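Yersinopine dehydrogenase (Yersinia pestis, PDB 6C4M) catalyses the NADPH-dependent reductive condensation of pyruvate with an aminobutanoate-linked histidine intermediate, the last step in making the metallophore yersinopine. Local coordinates at residues 212-217 with 240-245; 135-140 with 162-167; 295-300 with 352-357. All coordinates share one frame; numbering follows the deposited sequence.

In the fold
Contacts 2 and 1 come one after the other along the chain and lie side by side in the same mixed sheet, their centres about 10 Å apart. Each joins the two strands of a beta-alpha-beta unit: 134-137 and 161-165 in contact 2, 203-217 and 240-243 in contact 1. Strands 161-165 and 203-217 are antiparallel neighbours, so backbone bonds of Y214 with S166 and of A216 with S164 tie the two contacts together. Contact 3 follows later, between helices 294-313 and 350-364, its centre about 28 and 29 Å from the others. Contacts 1 and 2 thus help build the sheet that carries NADP, reached through S139, while contact 3 belongs to the helical region where the homodimer's subunits meet.

Contact 1: 212-217 with 240-245; sequences RIYLAN and DTLPCS
I213 and L215 carry the backbone ladder between the end of strand 203-217 and strand 240-243, which run parallel. I213 N donates to D240 O at 2.9 Å and I213 O accepts from L242 N; L215 N then binds L242 O, and L215 O receives C244 N at 2.9 Å, the last with a more bent N-H...O angle of 131°. The ladder thus runs one step past the end of strand 240-243.

The charged pair sits where strand 240-243 begins, beside R212 partway along strand 203-217. R212 NH1 lies 3.3 Å from D240 OD2 in a salt bridge whose hydrogen bond is weak, and the guanidinium and carboxylate planes are 27° apart. R212 NE also has a long, weak ion pair with D328.

Apolar contact continues on the face of R212, Y214 and L242. L242 CD1 meets the guanidinium at its edge, while its CD2 comes within 3.4 Å of Y214 CE2. With CG beside the backbone N (chi1 -65°), the Y214 ring runs alongside L242; its hydroxyl is hydrogen-bonded to D328 and its ring stacks with F253. C244 SG stands at the ring edge, 5.2 Å from the centroid, a sulfur-aromatic contact. C244 CB in turn touches A216 CB at 4.0 Å.

Helix 225-235, which packs on L215 and T241, links the two strands in a beta-alpha-beta crossover.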
loop_
_atom_site.group_PDB
_atom_site.type_symbol
_atom_site.label_atom_id
_atom_site.label_comp_id
_atom_site.label_asym_id
_atom_site.label_seq_id
_atom_site.Cartn_x
_atom_site.Cartn_y
_atom_site.Cartn_z
ATOM N N ARG A 212 14.894 -21.973 -2.701
ATOM C CA ARG A 212 14.657 -23.406 -2.647
ATOM C C ARG A 212 13.612 -23.827 -3.674
ATOM O O ARG A 212 12.796 -23.028 -4.148
ATOM C CB ARG A 212 14.254 -23.866 -1.237
ATOM C CG ARG A 212 12.951 -23.361 -0.662
ATOM C CD ARG A 212 12.910 -23.749 0.846
ATOM N NE ARG A 212 13.574 -22.747 1.681
ATOM C CZ ARG A 212 14.759 -22.854 2.272
ATOM N NH1 ARG A 212 15.490 -23.966 2.189
ATOM N NH2 ARG A 212 15.215 -21.825 2.980
ATOM N N ILE A 213 13.691 -25.109 -4.022
ATOM C CA ILE A 213 12.765 -25.786 -4.908
ATOM C C ILE A 213 12.314 -27.046 -4.197
ATOM O O ILE A 213 13.115 -27.724 -3.542
ATOM C CB ILE A 213 13.427 -26.138 -6.254
ATOM C CG1 ILE A 213 13.876 -24.879 -7.007
ATOM C CG2 ILE A 213 12.504 -26.948 -7.093
ATOM C CD1 ILE A 213 12.748 -23.919 -7.370
ATOM N N TYR A 214 11.041 -27.362 -4.325
ATOM C CA TYR A 214 10.485 -28.593 -3.794
ATOM C C TYR A 214 10.395 -29.590 -4.938
ATOM O O TYR A 214 9.991 -29.227 -6.041
ATOM C CB TYR A 214 9.100 -28.357 -3.191
ATOM C CG TYR A 214 9.106 -27.460 -1.988
ATOM C CD1 TYR A 214 9.041 -26.083 -2.128
ATOM C CD2 TYR A 214 9.187 -27.985 -0.703
ATOM C CE1 TYR A 214 9.060 -25.251 -1.022
ATOM C CE2 TYR A 214 9.207 -27.153 0.413
ATOM C CZ TYR A 214 9.119 -25.792 0.236
ATOM O OH TYR A 214 9.154 -24.967 1.321
ATOM N N LEU A 215 10.799 -30.837 -4.704
ATOM C CA LEU A 215 10.627 -31.809 -5.765
ATOM C C LEU A 215 10.297 -33.176 -5.189
ATOM O O LEU A 215 10.402 -33.414 -3.983
ATOM C CB LEU A 215 11.852 -31.835 -6.675
ATOM C CG LEU A 215 13.225 -32.178 -6.095
ATOM C CD1 LEU A 215 13.265 -33.561 -5.665
ATOM C CD2 LEU A 215 14.301 -31.961 -7.152
ATOM N N ALA A 216 9.898 -34.081 -6.087
ATOM C CA ALA A 216 9.541 -35.449 -5.727
ATOM C C ALA A 216 9.455 -36.269 -7.007
ATOM O O ALA A 216 9.266 -35.724 -8.095
ATOM C CB ALA A 216 8.199 -35.499 -4.979
ATOM N N ASN A 217 9.634 -37.585 -6.870
ATOM C CA ASN A 217 9.252 -38.534 -7.900
ATOM C C ASN A 217 8.037 -39.305 -7.418
ATOM O O ASN A 217 7.567 -39.128 -6.296
ATOM C CB ASN A 217 10.407 -39.471 -8.240
ATOM C CG ASN A 217 10.852 -40.298 -7.057
ATOM O OD1 ASN A 217 10.036 -40.765 -6.261
ATOM N ND2 ASN A 217 12.152 -40.496 -6.945
ATOM N N ASP A 240 18.562 -24.642 -2.552
ATOM C CA ASP A 240 18.238 -25.821 -1.765
ATOM C C ASP A 240 17.165 -26.642 -2.457
ATOM O O ASP A 240 16.262 -26.108 -3.099
ATOM C CB ASP A 240 17.770 -25.420 -0.369
ATOM C CG ASP A 240 18.897 -24.837 0.460
ATOM O OD1 ASP A 240 20.049 -25.280 0.253
ATOM O OD2 ASP A 240 18.634 -23.941 1.284
ATOM N N THR A 241 17.266 -27.952 -2.305
ATOM C CA THR A 241 16.281 -28.881 -2.827
ATOM C C THR A 241 15.637 -29.619 -1.664
ATOM O O THR A 241 16.329 -30.151 -0.792
ATOM C CB THR A 241 16.926 -29.862 -3.797
ATOM O OG1 THR A 241 18.101 -30.441 -3.192
ATOM C CG2 THR A 241 17.310 -29.123 -5.063
ATOM N N LEU A 242 14.321 -29.633 -1.646
ATOM C CA LEU A 242 13.561 -30.200 -0.541
ATOM C C LEU A 242 12.666 -31.315 -1.064
ATOM O O LEU A 242 11.712 -31.045 -1.821
ATOM C CB LEU A 242 12.728 -29.131 0.137
ATOM C CG LEU A 242 13.325 -28.245 1.240
ATOM C CD1 LEU A 242 14.422 -27.347 0.701
ATOM C CD2 LEU A 242 12.227 -27.398 1.866
ATOM N N PRO A 243 12.921 -32.559 -0.694
ATOM C CA PRO A 243 12.167 -33.684 -1.251
ATOM C C PRO A 243 10.836 -33.865 -0.552
ATOM O O PRO A 243 10.711 -33.617 0.645
ATOM C CB PRO A 243 13.093 -34.872 -0.986
ATOM C CG PRO A 243 13.827 -34.470 0.260
ATOM C CD PRO A 243 14.038 -32.996 0.152
ATOM N N CYS A 244 9.834 -34.310 -1.313
ATOM C CA CYS A 244 8.472 -34.415 -0.811
ATOM C C CYS A 244 7.992 -35.856 -0.912
ATOM O O CYS A 244 8.622 -36.686 -1.560
ATOM C CB CYS A 244 7.542 -33.460 -1.577
ATOM S SG CYS A 244 8.126 -31.726 -1.448
ATOM N N SER A 245 6.845 -36.144 -0.281
ATOM C CA SER A 245 6.390 -37.532 -0.163
ATOM C C SER A 245 5.860 -38.062 -1.485
ATOM O O SER A 245 5.827 -39.274 -1.699
ATOM C CB SER A 245 5.285 -37.672 0.887
ATOM O OG SER A 245 5.692 -37.159 2.132
#

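Contact 2: 135-140 with 162-167; sequences VILLSS and VISLSS. With NAP (NADP nicotinamide-adenine-dinucleotide phosphate), chain B.
S140 and S164 meet through their hydroxyls, OG to OG at 2.9 Å; E251 is hydrogen-bonded to S164 OG and more weakly to S140 OG, so a carboxylate and two serines form one buried polar cluster. S140 is held a second time through its backbone, its N donating to L165 O at 3.0 Å. This bond carries the pairing past the end of strand 135-137 into the turn that follows.

Behind it runs a regular parallel ladder. L137 N binds I163 O at 2.7 Å, nearly straight at 167°, L137 O accepts from L165 N, and V135 O from I163 N.

S139 turns to the cofactor instead: its CB lies 3.3 Å from O3D of the NADP ribose beside the nicotinamide. OG, anti to the backbone N (chi1 -169°), points across to S167 and stands 3.6 Å from S167 CA.

The packing is aliphatic. L165 CD1 is the common meeting point, touching I136 CG2 at 3.9 Å and L138 CD1 at 4.1 Å, with both side chains slanting across it. On the face of L137 and S164, the methyl L137 CD1 lies against S164 OG at 3.5 Å.

Helix 144-154 links the two parallel strands as a beta-alpha-beta unit of the Rossmann-type, NADP-binding sheet, and covers L137 and V162, whereas helix 225-235 packs on I136 and I163. Strand 107-110 pairs with strand 134-137 on one side, and strand 203-217 borders strand 161-165 on the other, its I213 and L215 resting on L165.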
loop_
_atom_site.group_PDB
_atom_site.type_symbol
_atom_site.label_atom_id
_atom_site.label_comp_id
_atom_site.label_asym_id
_atom_site.label_seq_id
_atom_site.Cartn_x
_atom_site.Cartn_y
_atom_site.Cartn_z
ATOM N N VAL A 135 11.760 -38.505 -16.765
ATOM C CA VAL A 135 11.056 -37.366 -17.311
ATOM C C VAL A 135 10.926 -36.334 -16.202
ATOM O O VAL A 135 10.328 -36.618 -15.159
ATOM C CB VAL A 135 9.674 -37.766 -17.836
ATOM C CG1 VAL A 135 8.897 -36.538 -18.212
ATOM C CG2 VAL A 135 9.828 -38.717 -19.034
ATOM N N ILE A 136 11.495 -35.155 -16.418
ATOM C CA ILE A 136 11.531 -34.101 -15.410
ATOM C C ILE A 136 10.595 -32.982 -15.840
ATOM O O ILE A 136 10.658 -32.519 -16.981
ATOM C CB ILE A 136 12.962 -33.580 -15.202
ATOM C CG1 ILE A 136 13.894 -34.746 -14.790
ATOM C CG2 ILE A 136 12.998 -32.496 -14.135
ATOM C CD1 ILE A 136 15.357 -34.398 -14.784
ATOM N N LEU A 137 9.761 -32.518 -14.901
ATOM C CA LEU A 137 8.795 -31.442 -15.128
ATOM C C LEU A 137 9.412 -30.170 -14.523
ATOM O O LEU A 137 9.459 -29.987 -13.298
ATOM C CB LEU A 137 7.445 -31.838 -14.535
ATOM C CG LEU A 137 6.912 -33.210 -15.009
ATOM C CD1 LEU A 137 5.518 -33.442 -14.499
ATOM C CD2 LEU A 137 6.955 -33.417 -16.513
ATOM N N LEU A 138 9.948 -29.318 -15.405
ATOM C CA LEU A 138 10.806 -28.232 -14.961
ATOM C C LEU A 138 10.039 -27.224 -14.111
ATOM O O LEU A 138 10.583 -26.698 -13.133
ATOM C CB LEU A 138 11.453 -27.550 -16.168
ATOM C CG LEU A 138 12.458 -26.419 -15.837
ATOM C CD1 LEU A 138 13.697 -26.952 -15.150
ATOM C CD2 LEU A 138 12.877 -25.685 -17.100
ATOM N N SER A 139 8.778 -26.929 -14.467
ATOM C CA SER A 139 7.948 -25.995 -13.693
ATOM C C SER A 139 6.528 -26.548 -13.665
ATOM O O SER A 139 5.664 -26.154 -14.452
ATOM C CB SER A 139 7.974 -24.586 -14.258
ATOM O OG SER A 139 7.363 -23.705 -13.321
ATOM N N SER A 140 6.280 -27.424 -12.712
ATOM C CA SER A 140 5.085 -28.238 -12.691
ATOM C C SER A 140 3.855 -27.449 -12.239
ATOM O O SER A 140 3.935 -26.319 -11.748
ATOM C CB SER A 140 5.309 -29.413 -11.755
ATOM O OG SER A 140 4.713 -30.571 -12.266
ATOM N N VAL A 162 9.486 -40.112 -12.807
ATOM C CA VAL A 162 8.803 -38.839 -13.066
ATOM C C VAL A 162 9.122 -37.904 -11.915
ATOM O O VAL A 162 8.850 -38.231 -10.757
ATOM C CB VAL A 162 7.284 -39.017 -13.216
ATOM C CG1 VAL A 162 6.617 -37.685 -13.414
ATOM C CG2 VAL A 162 6.985 -39.937 -14.395
ATOM N N ILE A 163 9.715 -36.754 -12.227
ATOM C CA ILE A 163 10.106 -35.777 -11.224
ATOM C C ILE A 163 9.430 -34.444 -11.534
ATOM O O ILE A 163 9.633 -33.863 -12.607
ATOM C CB ILE A 163 11.634 -35.624 -11.150
ATOM C CG1 ILE A 163 12.278 -36.913 -10.604
ATOM C CG2 ILE A 163 11.999 -34.478 -10.239
ATOM C CD1 ILE A 163 13.769 -36.904 -10.660
ATOM N N SER A 164 8.627 -33.970 -10.589
ATOM C CA SER A 164 8.067 -32.620 -10.585
ATOM C C SER A 164 8.904 -31.669 -9.733
ATOM O O SER A 164 9.147 -31.938 -8.555
ATOM C CB SER A 164 6.646 -32.622 -10.031
ATOM O OG SER A 164 5.689 -32.992 -10.994
ATOM N N LEU A 165 9.322 -30.557 -10.334
ATOM C CA LEU A 165 9.883 -29.420 -9.621
ATOM C C LEU A 165 8.789 -28.388 -9.396
ATOM O O LEU A 165 8.010 -28.105 -10.307
ATOM C CB LEU A 165 11.034 -28.794 -10.409
ATOM C CG LEU A 165 12.218 -29.744 -10.673
ATOM C CD1 LEU A 165 12.973 -29.298 -11.889
ATOM C CD2 LEU A 165 13.117 -29.780 -9.473
ATOM N N SER A 166 8.769 -27.813 -8.185
ATOM C CA SER A 166 7.714 -26.877 -7.805
ATOM C C SER A 166 7.691 -25.651 -8.703
ATOM O O SER A 166 6.618 -25.103 -8.971
ATOM C CB SER A 166 7.884 -26.458 -6.347
ATOM O OG SER A 166 9.201 -25.990 -6.068
ATOM N N SER A 167 8.847 -25.213 -9.186
ATOM C CA SER A 167 8.891 -24.105 -10.121
ATOM C C SER A 167 10.240 -24.111 -10.808
ATOM O O SER A 167 11.174 -24.789 -10.374
ATOM C CB SER A 167 8.654 -22.765 -9.426
ATOM O OG SER A 167 9.767 -22.375 -8.641
HETATM P PA NAP B . 8.288 -20.065 -22.172
HETATM O O1A NAP B . 7.552 -20.610 -21.011
HETATM O O2A NAP B . 7.759 -18.669 -22.596
HETATM O O5B NAP B . 8.136 -21.142 -23.405
HETATM C C5B NAP B . 8.947 -22.330 -23.266
HETATM C C4B NAP B . 8.726 -23.191 -24.524
HETATM O O4B NAP B . 7.203 -23.509 -24.580
HETATM C C3B NAP B . 9.016 -22.554 -25.601
HETATM O O3B NAP B . 9.593 -23.456 -26.599
HETATM C C2B NAP B . 7.581 -22.004 -26.187
HETATM O O2B NAP B . 7.662 -21.838 -27.646
HETATM C C1B NAP B . 6.717 -22.911 -25.906
HETATM N N9A NAP B . 5.474 -22.223 -25.554
HETATM C C8A NAP B . 5.147 -21.184 -24.768
HETATM N N7A NAP B . 3.821 -21.041 -24.909
HETATM C C5A NAP B . 3.367 -21.997 -25.779
HETATM C C6A NAP B . 2.081 -22.224 -26.200
HETATM N N6A NAP B . 0.780 -21.601 -25.950
HETATM N N1A NAP B . 1.839 -23.225 -27.066
HETATM C C2A NAP B . 2.870 -24.020 -27.512
HETATM N N3A NAP B . 4.146 -23.789 -27.089
HETATM C C4A NAP B . 4.387 -22.758 -26.202
HETATM O O3 NAP B . 9.880 -19.924 -21.737
HETATM P PN NAP B . 10.600 -20.107 -20.300
HETATM O O1N NAP B . 11.908 -20.685 -20.621
HETATM O O2N NAP B . 10.692 -18.681 -19.704
HETATM O O5D NAP B . 9.770 -21.035 -19.189
HETATM C C5D NAP B . 10.077 -22.443 -19.014
HETATM C C4D NAP B . 9.142 -22.957 -17.901
HETATM O O4D NAP B . 9.461 -22.194 -16.535
HETATM C C3D NAP B . 7.862 -22.738 -18.122
HETATM O O3D NAP B . 7.125 -23.826 -17.379
HETATM C C2D NAP B . 7.505 -21.423 -17.419
HETATM O O2D NAP B . 6.225 -21.496 -16.997
HETATM C C1D NAP B . 8.427 -21.479 -16.186
HETATM N N1N NAP B . 8.909 -20.162 -15.704
HETATM C C2N NAP B . 10.027 -19.582 -16.193
HETATM C C3N NAP B . 10.445 -18.340 -15.662
HETATM C C7N NAP B . 11.712 -17.639 -16.196
HETATM O O7N NAP B . 12.335 -16.913 -15.528
HETATM N N7N NAP B . 12.096 -17.917 -17.555
HETATM C C4N NAP B . 9.726 -17.727 -14.675
HETATM C C5N NAP B . 8.614 -18.307 -14.198
HETATM C C6N NAP B . 8.199 -19.543 -14.707
HETATM P P2B NAP B . 8.275 -20.394 -28.299
HETATM O O1X NAP B . 7.148 -19.384 -28.274
HETATM O O2X NAP B . 9.412 -19.895 -27.472
HETATM O O3X NAP B . 8.672 -20.646 -29.735
#

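Contact 3: 295-300 with 352-357; sequences AVIADL and EQQYAL
I297 packs on Q354 and L357; in the same helix as these two, E352 OE2 is gripped by R340 NH2 in a salt bridge and by W341 NE1 in a hydrogen bond. The contact itself is made by packing, with I297 CG2 3.3 Å from Q354 O. That methyl also touches Q354 CB and, at 3.9 Å, L357 CB, two residues one helical turn apart. CG2 is anti to the backbone N of I297 (CG1 at chi1 -70°), which directs this branch at the other helix while CD1 reaches toward the L357 carbonyl.

Segments 295-300 and 352-357, parts of helices 294-313 and 350-364, run at 113° to each other with their axes 9.1 Å apart at closest approach. They lie in the largely helical part of the chain, at the homodimer interface: Y355 of the second subunit packs on I297 and Q354, and its ring meets that of Y355 here.

Q354 stretches out beyond its CG, and the small A298 lets its amide lie close, OE1 3.6 Å from A298 CB. L300 CD2 lies 4.2 Å from L357 CD2, the two leucines meeting at an angle through these methyls. L300 also leans on P262 in the helix of H260, the inferred proton donor/acceptor.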
loop_
_atom_site.group_PDB
_atom_site.type_symbol
_atom_site.label_atom_id
_atom_site.label_comp_id
_atom_site.label_asym_id
_atom_site.label_seq_id
_atom_site.Cartn_x
_atom_site.Cartn_y
_atom_site.Cartn_z
ATOM N N ALA A 295 -11.247 -6.924 -2.370
ATOM C CA ALA A 295 -11.986 -8.038 -2.962
ATOM C C ALA A 295 -11.040 -9.016 -3.642
ATOM O O ALA A 295 -11.255 -10.233 -3.598
ATOM C CB ALA A 295 -13.009 -7.543 -3.977
ATOM N N VAL A 296 -10.003 -8.492 -4.293
ATOM C CA VAL A 296 -9.018 -9.319 -4.960
ATOM C C VAL A 296 -8.241 -10.137 -3.931
ATOM O O VAL A 296 -8.049 -11.339 -4.099
ATOM C CB VAL A 296 -8.130 -8.406 -5.831
ATOM C CG1 VAL A 296 -6.842 -9.082 -6.206
ATOM C CG2 VAL A 296 -8.890 -8.002 -7.094
ATOM N N ILE A 297 -7.863 -9.519 -2.806
ATOM C CA ILE A 297 -7.184 -10.253 -1.741
ATOM C C ILE A 297 -8.101 -11.319 -1.159
ATOM O O ILE A 297 -7.653 -12.420 -0.800
ATOM C CB ILE A 297 -6.692 -9.259 -0.666
ATOM C CG1 ILE A 297 -5.533 -8.423 -1.231
ATOM C CG2 ILE A 297 -6.331 -9.952 0.632
ATOM C CD1 ILE A 297 -4.295 -9.250 -1.584
ATOM N N ALA A 298 -9.393 -11.011 -1.050
ATOM C CA ALA A 298 -10.358 -12.012 -0.601
ATOM C C ALA A 298 -10.385 -13.201 -1.550
ATOM O O ALA A 298 -10.518 -14.356 -1.106
ATOM C CB ALA A 298 -11.753 -11.362 -0.463
ATOM N N ASP A 299 -10.211 -12.959 -2.859
ATOM C CA ASP A 299 -10.139 -14.096 -3.793
ATOM C C ASP A 299 -8.839 -14.886 -3.619
ATOM O O ASP A 299 -8.822 -16.105 -3.811
ATOM C CB ASP A 299 -10.244 -13.648 -5.256
ATOM C CG ASP A 299 -11.650 -13.213 -5.669
ATOM O OD1 ASP A 299 -12.634 -13.551 -4.976
ATOM O OD2 ASP A 299 -11.765 -12.585 -6.741
ATOM N N LEU A 300 -7.736 -14.204 -3.300
ATOM C CA LEU A 300 -6.484 -14.897 -3.071
ATOM C C LEU A 300 -6.610 -15.833 -1.877
ATOM O O LEU A 300 -6.234 -17.011 -1.940
ATOM C CB LEU A 300 -5.365 -13.877 -2.869
ATOM C CG LEU A 300 -3.958 -14.385 -2.517
ATOM C CD1 LEU A 300 -3.487 -15.330 -3.535
ATOM C CD2 LEU A 300 -2.993 -13.219 -2.415
ATOM N N GLU A 352 -8.499 -11.668 8.991
ATOM C CA GLU A 352 -7.119 -11.392 9.381
ATOM C C GLU A 352 -6.134 -11.951 8.368
ATOM O O GLU A 352 -5.097 -11.331 8.092
ATOM C CB GLU A 352 -6.816 -11.973 10.759
ATOM C CG GLU A 352 -5.500 -11.424 11.317
ATOM C CD GLU A 352 -5.329 -11.659 12.806
ATOM O OE1 GLU A 352 -6.146 -12.387 13.417
ATOM O OE2 GLU A 352 -4.358 -11.112 13.354
ATOM N N GLN A 353 -6.425 -13.138 7.824
ATOM C CA GLN A 353 -5.673 -13.631 6.684
ATOM C C GLN A 353 -5.631 -12.597 5.574
ATOM O O GLN A 353 -4.567 -12.314 4.999
ATOM C CB GLN A 353 -6.303 -14.935 6.156
ATOM C CG GLN A 353 -6.031 -16.179 6.995
ATOM C CD GLN A 353 -6.430 -17.452 6.229
ATOM O OE1 GLN A 353 -7.073 -17.387 5.174
ATOM N NE2 GLN A 353 -6.036 -18.594 6.744
ATOM N N GLN A 354 -6.790 -12.008 5.266
ATOM C CA GLN A 354 -6.847 -11.059 4.178
ATOM C C GLN A 354 -6.032 -9.818 4.490
ATOM O O GLN A 354 -5.245 -9.355 3.653
ATOM C CB GLN A 354 -8.311 -10.718 3.887
ATOM C CG GLN A 354 -9.043 -11.880 3.142
ATOM C CD GLN A 354 -10.544 -11.646 3.071
ATOM O OE1 GLN A 354 -10.986 -10.525 2.915
ATOM N NE2 GLN A 354 -11.320 -12.696 3.248
ATOM N N TYR A 355 -6.221 -9.248 5.683
ATOM C CA TYR A 355 -5.436 -8.081 6.079
ATOM C C TYR A 355 -3.950 -8.383 5.912
ATOM O O TYR A 355 -3.218 -7.619 5.268
ATOM C CB TYR A 355 -5.790 -7.684 7.526
ATOM C CG TYR A 355 -5.148 -6.412 8.097
ATOM C CD1 TYR A 355 -4.545 -5.468 7.282
ATOM C CD2 TYR A 355 -5.167 -6.171 9.462
ATOM C CE1 TYR A 355 -3.978 -4.344 7.806
ATOM C CE2 TYR A 355 -4.583 -5.040 10.007
ATOM C CZ TYR A 355 -3.993 -4.127 9.174
ATOM O OH TYR A 355 -3.450 -2.974 9.691
ATOM N N ALA A 356 -3.511 -9.551 6.406
ATOM C CA ALA A 356 -2.096 -9.905 6.303
ATOM C C ALA A 356 -1.640 -9.952 4.853
ATOM O O ALA A 356 -0.563 -9.436 4.525
ATOM C CB ALA A 356 -1.822 -11.233 7.000
ATOM N N LEU A 357 -2.468 -10.519 3.957
ATOM C CA LEU A 357 -2.086 -10.596 2.555
ATOM C C LEU A 357 -2.082 -9.236 1.883
ATOM O O LEU A 357 -1.199 -8.969 1.048
ATOM C CB LEU A 357 -3.009 -11.565 1.816
ATOM C CG LEU A 357 -2.780 -13.047 2.127
ATOM C CD1 LEU A 357 -3.992 -13.886 1.649
ATOM C CD2 LEU A 357 -1.476 -13.520 1.454
#